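Local coordinates for Serine/threonine-protein kinase Tel1 (Chaetomium thermophilum, PDB 6SKY) that is a PI3-kinase-related serine/threonine protein kinase that probably acts as a DNA-damage sensor, phosphorylating substrates at Ser/Thr-Gln motifs to activate checkpoint signalling, at residues A[2741-2746]-A[2772-2776]. Residues are numbered along the deposited sequence; the frame is centred on the assembly and turned at random.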
loop_
_atom_site.group_PDB
_atom_site.type_symbol
_atom_site.label_atom_id
_atom_site.label_comp_id
_atom_site.label_asym_id
_atom_site.label_seq_id
_atom_site.Cartn_x
_atom_site.Cartn_y
_atom_site.Cartn_z
ATOM N N ASN A 2741 28.800 -12.734 2.870
ATOM C CA ASN A 2741 28.885 -12.942 1.427
ATOM C C ASN A 2741 28.307 -14.284 1.024
ATOM O O ASN A 2741 27.583 -14.385 0.029
ATOM C CB ASN A 2741 30.328 -12.858 0.958
ATOM C CG ASN A 2741 30.826 -11.457 0.856
ATOM O OD1 ASN A 2741 30.066 -10.508 0.975
ATOM N ND2 ASN A 2741 32.114 -11.313 0.618
ATOM N N TYR A 2742 28.649 -15.333 1.763
ATOM C CA TYR A 2742 28.094 -16.653 1.491
ATOM C C TYR A 2742 26.573 -16.641 1.546
ATOM O O TYR A 2742 25.906 -17.124 0.625
ATOM C CB TYR A 2742 28.669 -17.649 2.488
ATOM C CG TYR A 2742 28.011 -18.996 2.510
ATOM C CD1 TYR A 2742 27.029 -19.283 3.425
ATOM C CD2 TYR A 2742 28.386 -19.984 1.637
ATOM C CE1 TYR A 2742 26.432 -20.485 3.456
ATOM C CE2 TYR A 2742 27.793 -21.193 1.667
ATOM C CZ TYR A 2742 26.817 -21.438 2.583
ATOM O OH TYR A 2742 26.209 -22.658 2.625
ATOM N N THR A 2743 26.006 -16.095 2.621
ATOM C CA THR A 2743 24.554 -16.111 2.768
ATOM C C THR A 2743 23.867 -15.310 1.670
ATOM O O THR A 2743 22.846 -15.740 1.125
ATOM C CB THR A 2743 24.159 -15.577 4.137
ATOM O OG1 THR A 2743 24.966 -16.191 5.139
ATOM C CG2 THR A 2743 22.743 -15.902 4.425
ATOM N N ARG A 2744 24.421 -14.157 1.308
ATOM C CA ARG A 2744 23.791 -13.326 0.292
ATOM C C ARG A 2744 23.853 -13.955 -1.089
ATOM O O ARG A 2744 22.867 -13.924 -1.830
ATOM C CB ARG A 2744 24.446 -11.959 0.260
ATOM C CG ARG A 2744 23.994 -11.033 1.325
ATOM C CD ARG A 2744 24.816 -9.800 1.271
ATOM N NE ARG A 2744 24.405 -8.823 2.260
ATOM C CZ ARG A 2744 25.032 -7.676 2.455
ATOM N NH1 ARG A 2744 24.600 -6.829 3.366
ATOM N NH2 ARG A 2744 26.096 -7.379 1.735
ATOM N N THR A 2745 25.006 -14.493 -1.483
ATOM C CA THR A 2745 25.080 -15.114 -2.797
ATOM C C THR A 2745 24.235 -16.373 -2.871
ATOM O O THR A 2745 23.641 -16.651 -3.918
ATOM C CB THR A 2745 26.524 -15.411 -3.163
ATOM O OG1 THR A 2745 27.159 -16.080 -2.081
ATOM C CG2 THR A 2745 27.251 -14.142 -3.416
ATOM N N THR A 2746 24.123 -17.119 -1.772
ATOM C CA THR A 2746 23.230 -18.271 -1.758
ATOM C C THR A 2746 21.779 -17.851 -1.915
ATOM O O THR A 2746 21.025 -18.485 -2.651
ATOM C CB THR A 2746 23.431 -19.057 -0.473
ATOM O OG1 THR A 2746 24.814 -19.370 -0.342
ATOM C CG2 THR A 2746 22.666 -20.329 -0.505
ATOM N N THR A 2772 36.683 -14.877 -0.987
ATOM C CA THR A 2772 35.598 -13.946 -0.749
ATOM C C THR A 2772 34.410 -14.567 -0.042
ATOM O O THR A 2772 33.521 -13.832 0.389
ATOM C CB THR A 2772 35.120 -13.338 -2.071
ATOM O OG1 THR A 2772 34.912 -14.382 -3.019
ATOM C CG2 THR A 2772 36.150 -12.414 -2.612
ATOM N N GLY A 2773 34.363 -15.882 0.088
ATOM C CA GLY A 2773 33.309 -16.538 0.812
ATOM C C GLY A 2773 32.070 -16.858 0.013
ATOM O O GLY A 2773 31.199 -17.554 0.524
ATOM N N GLU A 2774 31.966 -16.398 -1.220
ATOM C CA GLU A 2774 30.742 -16.584 -1.975
ATOM C C GLU A 2774 30.754 -17.884 -2.760
ATOM O O GLU A 2774 31.795 -18.494 -2.979
ATOM C CB GLU A 2774 30.517 -15.412 -2.909
ATOM C CG GLU A 2774 31.731 -14.872 -3.530
ATOM C CD GLU A 2774 31.585 -13.408 -3.808
ATOM O OE1 GLU A 2774 30.656 -12.801 -3.246
ATOM O OE2 GLU A 2774 32.389 -12.858 -4.584
ATOM N N VAL A 2775 29.564 -18.305 -3.172
ATOM C CA VAL A 2775 29.366 -19.543 -3.911
ATOM C C VAL A 2775 29.263 -19.230 -5.392
ATOM O O VAL A 2775 28.796 -18.165 -5.797
ATOM C CB VAL A 2775 28.117 -20.300 -3.421
ATOM C CG1 VAL A 2775 28.155 -20.434 -1.944
ATOM C CG2 VAL A 2775 26.870 -19.585 -3.830
ATOM N N VAL A 2776 29.724 -20.165 -6.209
ATOM C CA VAL A 2776 29.647 -20.075 -7.658
ATOM C C VAL A 2776 28.895 -21.295 -8.148
ATOM O O VAL A 2776 29.213 -22.419 -7.760
ATOM C CB VAL A 2776 31.041 -19.993 -8.305
ATOM C CG1 VAL A 2776 30.943 -19.539 -9.740
ATOM C CG2 VAL A 2776 31.941 -19.074 -7.517
#
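The ring of Tyr2742 meets the carbonyl O of Gly2773 at its edge, near the ring plane, while Val2775 CG1, 3.6 Å from Tyr2742 CD2, approaches obliquely; over one face, above the centre, stands OG1 of Thr2746 from the same helix. With CG anti to the backbone N (chi1 169°), the ring reaches the Val2775 methyl, its hydroxyl bonded to Ile2804 O and Phe2725 packed edge-to-face against it. The other flat group, the amide of Asn2741, spends an N-H on the hairpin turn: Asn2741 ND2 lies 2.9 Å from Thr2772 O and in its carbonyl plane, Thr2772 O lies in the amide plane, and the bond is nearly straight (170°). One turn on, Thr2745 donates from OG1 to Asn2741 O (2.7 Å), on the face opposite its own backbone N-H, and OG1 accepts a weak bond from Val2775 N at 3.5 Å. Its CG2 packs 3.5 Å from Glu2774 CB, the two side chains crossing at about a right angle. A valine here would probably leave Val2775 N without this acceptor and Asn2741 O with one donor fewer. Gly2773 has a positive phi (87°), where a side chain would press on the carbonyl O of Thr2772. Helix 2732-2755 thus packs against a beta-hairpin in the C-terminal lobe of the PI3/PI4-kinase fold, whose strands 2766-2769 and 2775-2777 lie between the magnesium ligands Asn2765 and Asp2779.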